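Local coordinates for oxygen-binding di-iron protein (Treponema denticola ATCC 35404, PDB 6QNM) that binds oxygen at a di-iron centre, probably within a metallo-beta-lactamase-like domain of the kind found in flavodiiron proteins, at residues 40-45 and 131-136; 74-79 and 98-103; 137-142 and 155-160. All blocks are in the same frame, centred on the assembly; numbering follows the deposited sequence.

The two beta-sheets of a metallo-beta-lactamase-like fold organise all three contacts. Contact 2 lies within the sheet that holds strands 35-42, 45-49, 73-77 and 99-103, and contact 3 within the sheet that holds strands 130-132, 138-143 and 153-157. Contact 1 joins the two sheets, linking the end of strand 35-42 to the turn after strand 130-132. Along the chain, both segments of contact 2 fall between those of contact 1, and contact 3 follows directly. Centres lie about 14 Å apart for contacts 1 and 2, about 11 Å for contacts 1 and 3, and about 13 Å for contacts 2 and 3. All belong to the alpha-beta/beta-alpha sandwich that in relatives carries the di-iron site.

Contact 1: residues 40-45 and 131-136; sequences IVDRGR and ISLPSG
Asp42 turns the flat end of its carboxylate to Ser135, and the two oxygens are used side by side. This joins two turns of the metallo-beta-lactamase-like sandwich: the type II' turn Asp42-Arg45, which closes the hairpin of strands 35-42 and 45-49, and the type I turn Leu133-Gly136 of the other sheet. With CG swung anti to its own N (chi1 -171°), Asp42 reaches across to the second turn. OD1 takes the backbone N of Ser135 at 2.6 Å, on the syn side and 16° out of the carboxylate plane. OD2 receives the hydroxyl OG of Ser135, also at 2.6 Å, through its syn lone pair. Both syn sides are thus spent on one residue, and a bond from His17 to OD2 fixes the group further. Serine suits the place because its short side chain lies right beside its own N-H; OG in turn accepts the N-H of Ser137.

Carbon atoms of the second turn flank the carboxylate. CD of Pro134 lies 3.4 Å from OD1 of Asp42, and CD1 of Leu133 comes within 3.7 Å of OD2. Arg43 occupies a turn position more often given to glycine, with phi positive at 56°. Its aliphatic part runs antiparallel along the proline ring, CG being 3.6 Å from Pro134 CB, while the guanidinium lays one face over the backbone of the second turn and NE forms a salt bridge with Asp16. Arg45 lies square to that ring and its NH1 forms a salt bridge with Asp74; CG of Arg45 stops 3.9 Å from Pro134 CG.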
# COMPACT_ATOMS: atom_id res chain seq x y z
N ILE A 40 -10.59 21.17 -4.46
CA ILE A 40 -11.94 21.70 -4.31
C ILE A 40 -11.83 22.99 -3.52
O ILE A 40 -11.12 23.05 -2.50
CB ILE A 40 -12.87 20.70 -3.60
CG1 ILE A 40 -13.05 19.44 -4.45
CG2 ILE A 40 -14.22 21.35 -3.31
CD1 ILE A 40 -13.79 18.33 -3.74
N VAL A 41 -12.50 24.04 -3.99
CA VAL A 41 -12.62 25.29 -3.26
C VAL A 41 -14.11 25.53 -3.03
O VAL A 41 -14.90 25.53 -3.98
CB VAL A 41 -11.97 26.47 -3.99
CG1 VAL A 41 -12.16 27.76 -3.20
CG2 VAL A 41 -10.49 26.19 -4.22
N ASP A 42 -14.48 25.72 -1.77
CA ASP A 42 -15.87 25.94 -1.39
C ASP A 42 -15.93 27.14 -0.47
O ASP A 42 -15.33 27.12 0.62
CB ASP A 42 -16.47 24.70 -0.71
CG ASP A 42 -17.95 24.83 -0.50
OD1 ASP A 42 -18.35 25.54 0.44
OD2 ASP A 42 -18.72 24.23 -1.29
N ARG A 43 -16.66 28.17 -0.89
CA ARG A 43 -16.54 29.52 -0.33
C ARG A 43 -15.08 29.90 -0.51
O ARG A 43 -14.60 29.94 -1.66
CB ARG A 43 -17.09 29.56 1.10
CG ARG A 43 -18.54 29.14 1.21
CD ARG A 43 -19.48 30.25 0.78
NE ARG A 43 -20.80 29.75 0.39
CZ ARG A 43 -21.91 29.92 1.10
NH1 ARG A 43 -23.06 29.43 0.66
NH2 ARG A 43 -21.87 30.57 2.25
N GLY A 44 -14.32 30.17 0.55
CA GLY A 44 -12.92 30.46 0.34
C GLY A 44 -11.99 29.42 0.92
O GLY A 44 -10.82 29.70 1.16
N ARG A 45 -12.51 28.21 1.16
CA ARG A 45 -11.77 27.15 1.84
C ARG A 45 -11.44 26.01 0.87
O ARG A 45 -12.19 25.74 -0.07
CB ARG A 45 -12.57 26.60 3.03
CG ARG A 45 -13.26 27.68 3.85
CD ARG A 45 -12.28 28.75 4.32
NE ARG A 45 -11.26 28.21 5.22
CZ ARG A 45 -10.40 28.96 5.89
NH1 ARG A 45 -9.51 28.40 6.70
NH2 ARG A 45 -10.42 30.29 5.76
N ILE A 131 -18.84 14.59 4.68
CA ILE A 131 -18.03 15.71 5.15
C ILE A 131 -18.70 16.98 4.66
O ILE A 131 -18.82 17.19 3.44
CB ILE A 131 -16.58 15.63 4.66
CG1 ILE A 131 -15.97 14.26 4.97
CG2 ILE A 131 -15.74 16.74 5.29
CD1 ILE A 131 -14.58 14.09 4.42
N SER A 132 -19.11 17.83 5.59
CA SER A 132 -19.85 19.03 5.25
C SER A 132 -18.90 20.12 4.78
O SER A 132 -17.78 20.25 5.27
CB SER A 132 -20.65 19.54 6.45
OG SER A 132 -21.83 18.78 6.63
N LEU A 133 -19.37 20.90 3.82
CA LEU A 133 -18.63 22.02 3.26
C LEU A 133 -19.30 23.33 3.66
O LEU A 133 -20.49 23.35 4.00
CB LEU A 133 -18.57 21.92 1.73
CG LEU A 133 -17.63 20.85 1.17
CD1 LEU A 133 -17.79 20.77 -0.34
CD2 LEU A 133 -16.20 21.17 1.55
N PRO A 134 -18.55 24.44 3.67
CA PRO A 134 -19.16 25.71 4.10
C PRO A 134 -20.41 26.09 3.31
O PRO A 134 -21.36 26.63 3.89
CB PRO A 134 -18.02 26.72 3.89
CG PRO A 134 -16.78 25.92 4.02
CD PRO A 134 -17.10 24.57 3.45
N SER A 135 -20.43 25.82 2.00
CA SER A 135 -21.62 26.07 1.20
C SER A 135 -22.83 25.29 1.68
O SER A 135 -23.96 25.61 1.28
CB SER A 135 -21.35 25.72 -0.26
OG SER A 135 -21.19 24.32 -0.42
N GLY A 136 -22.64 24.26 2.50
CA GLY A 136 -23.69 23.35 2.86
C GLY A 136 -23.76 22.10 2.01
O GLY A 136 -24.51 21.18 2.35

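Contact 2: residues 74-79 and 98-103; sequences DTIFFS and AKIYIS
The beta-alpha-beta crossover of strand 73-77, helix 89-95 and strand 99-103 sets Ile76 directly beside Ile100 in parallel register. Ile76 is bonded through both its backbone groups: its N gives a 2.7 Å bond to Lys99 O, and its O takes Tyr101 N at 2.8 Å. The ladder goes on from Phe78 N to Tyr101 O, whereas the bond from Lys99 N to Asp74 O at the other end meets that oxygen well above the carbonyl plane.

Beta-branched isoleucines suit an extended strand, and their wide branches pack against the crossover helix. CB of Ile76 meets CG1 of Ile100 at 4.1 Å, and Trp92, Ile89 and Leu93 of that helix cover the pair. CG2 of Ile100 approaches the Phe78 ring at its edge, 3.5 Å from CD2, while Ile76 CG2 lies over one face of that ring, toward its rim.

The opposite face is turned to the second sheet of the metallo-beta-lactamase-like sandwich, where Phe77 packs on Leu155. With OG1 of Thr75 beside the backbone N and CG2 anti to it (chi1 -65°), hydroxyl and methyl serve different neighbours: OG1 accepts NZ of the bent Lys99 chain at 3.2 Å, and CG2 rests 3.5 Å from CD1 of Tyr101.

Past Phe78 the direct ladder gives way to a water, which donates to Phe78 O and accepts Ser103 N at 2.8 Å. The OG of Ser103 then caps the N-H of Leu105 at the start of helix 104-107.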
# COMPACT_ATOMS: atom_id res chain seq x y z
N ASP A 74 -8.41 23.46 4.48
CA ASP A 74 -8.88 22.91 5.75
C ASP A 74 -8.90 21.40 5.79
O ASP A 74 -8.94 20.82 6.89
CB ASP A 74 -10.30 23.41 6.06
CG ASP A 74 -10.39 24.92 6.09
OD1 ASP A 74 -9.38 25.58 6.40
OD2 ASP A 74 -11.49 25.45 5.80
N THR A 75 -8.90 20.73 4.64
CA THR A 75 -9.15 19.30 4.58
C THR A 75 -8.22 18.67 3.56
O THR A 75 -8.07 19.19 2.45
CB THR A 75 -10.61 19.02 4.21
OG1 THR A 75 -11.46 19.50 5.26
CG2 THR A 75 -10.85 17.54 3.99
N ILE A 76 -7.61 17.55 3.93
CA ILE A 76 -6.84 16.72 3.02
C ILE A 76 -7.48 15.34 3.01
O ILE A 76 -7.72 14.76 4.07
CB ILE A 76 -5.36 16.64 3.42
CG1 ILE A 76 -4.67 17.99 3.25
CG2 ILE A 76 -4.64 15.57 2.60
CD1 ILE A 76 -3.24 18.00 3.74
N PHE A 77 -7.74 14.82 1.82
CA PHE A 77 -8.34 13.51 1.65
C PHE A 77 -7.32 12.57 1.05
O PHE A 77 -6.72 12.88 0.02
CB PHE A 77 -9.58 13.57 0.76
CG PHE A 77 -10.12 12.22 0.39
CD1 PHE A 77 -10.99 11.55 1.24
CD2 PHE A 77 -9.77 11.61 -0.81
CE1 PHE A 77 -11.48 10.30 0.91
CE2 PHE A 77 -10.26 10.37 -1.15
CZ PHE A 77 -11.12 9.71 -0.29
N PHE A 78 -7.14 11.41 1.68
CA PHE A 78 -6.26 10.37 1.17
C PHE A 78 -7.11 9.16 0.82
O PHE A 78 -7.82 8.62 1.68
CB PHE A 78 -5.18 10.00 2.20
CG PHE A 78 -4.03 10.97 2.24
CD1 PHE A 78 -3.31 11.25 1.09
CD2 PHE A 78 -3.67 11.59 3.42
CE1 PHE A 78 -2.25 12.14 1.13
CE2 PHE A 78 -2.61 12.47 3.46
CZ PHE A 78 -1.90 12.75 2.31
N SER A 79 -7.05 8.74 -0.44
CA SER A 79 -7.83 7.59 -0.88
C SER A 79 -7.40 6.31 -0.19
O SER A 79 -8.22 5.43 0.07
CB SER A 79 -7.73 7.44 -2.40
OG SER A 79 -6.38 7.36 -2.81
N ALA A 98 -4.64 21.77 8.00
CA ALA A 98 -5.77 20.97 7.55
C ALA A 98 -5.91 19.68 8.35
O ALA A 98 -4.94 19.13 8.88
CB ALA A 98 -5.62 20.62 6.07
N LYS A 99 -7.15 19.20 8.42
CA LYS A 99 -7.46 17.85 8.88
C LYS A 99 -7.21 16.85 7.76
O LYS A 99 -7.41 17.16 6.58
CB LYS A 99 -8.92 17.74 9.33
CG LYS A 99 -9.37 18.84 10.29
CD LYS A 99 -10.85 19.14 10.11
CE LYS A 99 -11.11 20.06 8.93
NZ LYS A 99 -12.42 19.78 8.28
N ILE A 100 -6.78 15.65 8.13
CA ILE A 100 -6.52 14.58 7.17
C ILE A 100 -7.57 13.50 7.37
O ILE A 100 -7.71 12.95 8.48
CB ILE A 100 -5.10 14.01 7.35
CG1 ILE A 100 -4.05 15.05 6.96
CG2 ILE A 100 -4.94 12.75 6.52
CD1 ILE A 100 -2.64 14.51 6.95
N TYR A 101 -8.32 13.20 6.32
CA TYR A 101 -9.29 12.11 6.33
C TYR A 101 -8.68 10.91 5.62
O TYR A 101 -8.22 11.03 4.48
CB TYR A 101 -10.60 12.51 5.65
CG TYR A 101 -11.42 13.54 6.40
CD1 TYR A 101 -11.11 14.89 6.32
CD2 TYR A 101 -12.51 13.16 7.17
CE1 TYR A 101 -11.86 15.84 6.99
CE2 TYR A 101 -13.27 14.11 7.85
CZ TYR A 101 -12.93 15.44 7.75
OH TYR A 101 -13.67 16.39 8.42
N ILE A 102 -8.68 9.76 6.30
CA ILE A 102 -8.15 8.54 5.72
C ILE A 102 -8.85 7.37 6.40
O ILE A 102 -9.37 7.49 7.51
CB ILE A 102 -6.61 8.46 5.88
CG1 ILE A 102 -6.01 7.37 4.98
CG2 ILE A 102 -6.22 8.25 7.34
CD1 ILE A 102 -4.50 7.41 4.93
N SER A 103 -8.86 6.22 5.72
CA SER A 103 -9.52 5.03 6.24
C SER A 103 -9.02 4.72 7.64
O SER A 103 -7.84 4.91 7.96
CB SER A 103 -9.27 3.84 5.31
OG SER A 103 -9.59 2.61 5.95
O HOH W 1 -8.65 6.19 2.91

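Contact 3: residues 137-142 and 155-160; sequences SNMKCI and LYDERS
Ser137 meets Arg159 at the open end of the antiparallel hairpin 138-143/153-157, part of one of the two sheets of the metallo-beta-lactamase-like fold. Its OG lies at the edge of the guanidinium and takes weak, bent bonds from NE (2.7 Å) and NH1, while Arg159 NH2 turns to Asp14. Asn138 uses its backbone O twice, for Glu158 N at 3.3 Å and for a water that also reaches Arg159 N and OD1 of Asp157, whose OD2 is hydrogen-bonded to His17. Asn138 OD1 goes to Ser132, while ND2 is linked to Glu158 OE2 through a second water. Met139, long and flexible, fills the buried face: CB touches Leu155 CD1 at 3.8 Å and SD approaches CD2 of that leucine. Lys140 forms the hydrogen-bonded pair with Tyr156, whose N points almost straight (179°) at Lys140 O, 2.8 Å away. On the face shared with Tyr156, the bent Lys140 side chain forms a salt bridge with Glu158, although the modelled 2.5 Å from NZ to OE1 is doubtfully short. Cys141 sets its compact SG against Leu155 CD1. Ile142 runs beside the Tyr156 side chain in the same direction, its CG1 3.8 Å from Tyr156 CB.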
# COMPACT_ATOMS: atom_id res chain seq x y z
N SER A 137 -23.00 22.06 0.92
CA SER A 137 -22.87 20.84 0.14
C SER A 137 -22.00 19.83 0.90
O SER A 137 -21.25 20.19 1.81
CB SER A 137 -22.25 21.13 -1.23
OG SER A 137 -23.03 22.07 -1.95
N ASN A 138 -22.14 18.56 0.54
CA ASN A 138 -21.42 17.48 1.19
C ASN A 138 -20.51 16.77 0.20
O ASN A 138 -20.79 16.71 -1.00
CB ASN A 138 -22.39 16.45 1.80
CG ASN A 138 -23.15 16.99 3.00
OD1 ASN A 138 -22.58 17.61 3.89
ND2 ASN A 138 -24.46 16.72 3.03
N MET A 139 -19.40 16.24 0.72
CA MET A 139 -18.56 15.30 -0.00
C MET A 139 -18.71 13.95 0.69
O MET A 139 -18.61 13.88 1.92
CB MET A 139 -17.09 15.73 0.00
CG MET A 139 -16.85 17.23 -0.21
SD MET A 139 -15.10 17.67 -0.08
CE MET A 139 -14.86 17.64 1.69
N LYS A 140 -18.97 12.90 -0.08
CA LYS A 140 -19.20 11.60 0.53
C LYS A 140 -17.97 10.74 0.24
O LYS A 140 -17.51 10.69 -0.91
CB LYS A 140 -20.49 10.95 0.01
CG LYS A 140 -21.76 11.89 -0.08
CD LYS A 140 -22.95 11.13 -0.80
CE LYS A 140 -24.07 10.54 0.11
NZ LYS A 140 -25.21 11.45 -0.43
N CYS A 141 -17.44 10.08 1.28
CA CYS A 141 -16.34 9.13 1.10
C CYS A 141 -16.93 7.82 0.61
O CYS A 141 -17.76 7.23 1.30
CB CYS A 141 -15.60 8.92 2.42
SG CYS A 141 -15.03 10.43 3.22
N ILE A 142 -16.52 7.37 -0.57
CA ILE A 142 -17.16 6.24 -1.25
C ILE A 142 -16.33 5.00 -0.97
O ILE A 142 -15.16 4.95 -1.37
CB ILE A 142 -17.30 6.48 -2.76
CG1 ILE A 142 -18.07 7.77 -3.05
CG2 ILE A 142 -17.95 5.27 -3.44
CD1 ILE A 142 -19.42 7.85 -2.34
N LEU A 155 -13.84 9.96 -3.26
CA LEU A 155 -14.50 11.14 -2.72
C LEU A 155 -15.46 11.70 -3.76
O LEU A 155 -15.03 12.13 -4.83
CB LEU A 155 -13.50 12.22 -2.28
CG LEU A 155 -14.14 13.33 -1.46
CD1 LEU A 155 -14.72 12.78 -0.17
CD2 LEU A 155 -13.16 14.44 -1.15
N TYR A 156 -16.74 11.70 -3.44
CA TYR A 156 -17.78 12.17 -4.35
C TYR A 156 -18.15 13.59 -3.95
O TYR A 156 -18.69 13.81 -2.86
CB TYR A 156 -18.99 11.25 -4.33
CG TYR A 156 -20.06 11.64 -5.32
CD1 TYR A 156 -19.77 11.76 -6.68
CD2 TYR A 156 -21.36 11.89 -4.91
CE1 TYR A 156 -20.74 12.12 -7.59
CE2 TYR A 156 -22.34 12.25 -5.82
CZ TYR A 156 -22.02 12.36 -7.16
OH TYR A 156 -22.99 12.72 -8.07
N ASP A 157 -17.86 14.54 -4.82
CA ASP A 157 -18.25 15.94 -4.63
C ASP A 157 -19.67 16.08 -5.14
O ASP A 157 -19.90 16.22 -6.34
CB ASP A 157 -17.29 16.87 -5.35
CG ASP A 157 -17.52 18.34 -5.01
OD1 ASP A 157 -17.79 18.65 -3.83
OD2 ASP A 157 -17.43 19.18 -5.93
N GLU A 158 -20.64 16.05 -4.22
CA GLU A 158 -22.05 16.06 -4.60
C GLU A 158 -22.40 17.29 -5.42
O GLU A 158 -23.16 17.19 -6.39
CB GLU A 158 -22.93 16.02 -3.35
CG GLU A 158 -23.14 14.64 -2.78
CD GLU A 158 -24.26 14.61 -1.78
OE1 GLU A 158 -24.94 13.56 -1.69
OE2 GLU A 158 -24.48 15.63 -1.10
N ARG A 159 -21.88 18.45 -5.04
CA ARG A 159 -22.26 19.70 -5.69
C ARG A 159 -21.87 19.69 -7.17
O ARG A 159 -22.63 20.17 -8.02
CB ARG A 159 -21.63 20.88 -4.96
CG ARG A 159 -21.65 22.18 -5.75
CD ARG A 159 -23.02 22.82 -5.71
NE ARG A 159 -23.40 23.23 -4.36
CZ ARG A 159 -23.33 24.48 -3.91
NH1 ARG A 159 -23.69 24.74 -2.66
NH2 ARG A 159 -22.90 25.45 -4.70
N SER A 160 -20.69 19.17 -7.48
CA SER A 160 -20.23 19.05 -8.86
C SER A 160 -20.66 17.74 -9.52
O SER A 160 -20.61 17.64 -10.75
CB SER A 160 -18.70 19.16 -8.93
OG SER A 160 -18.09 18.06 -8.27
O HOH W 2 -20.11 19.01 -2.67
O HOH W 3 -25.90 14.84 1.17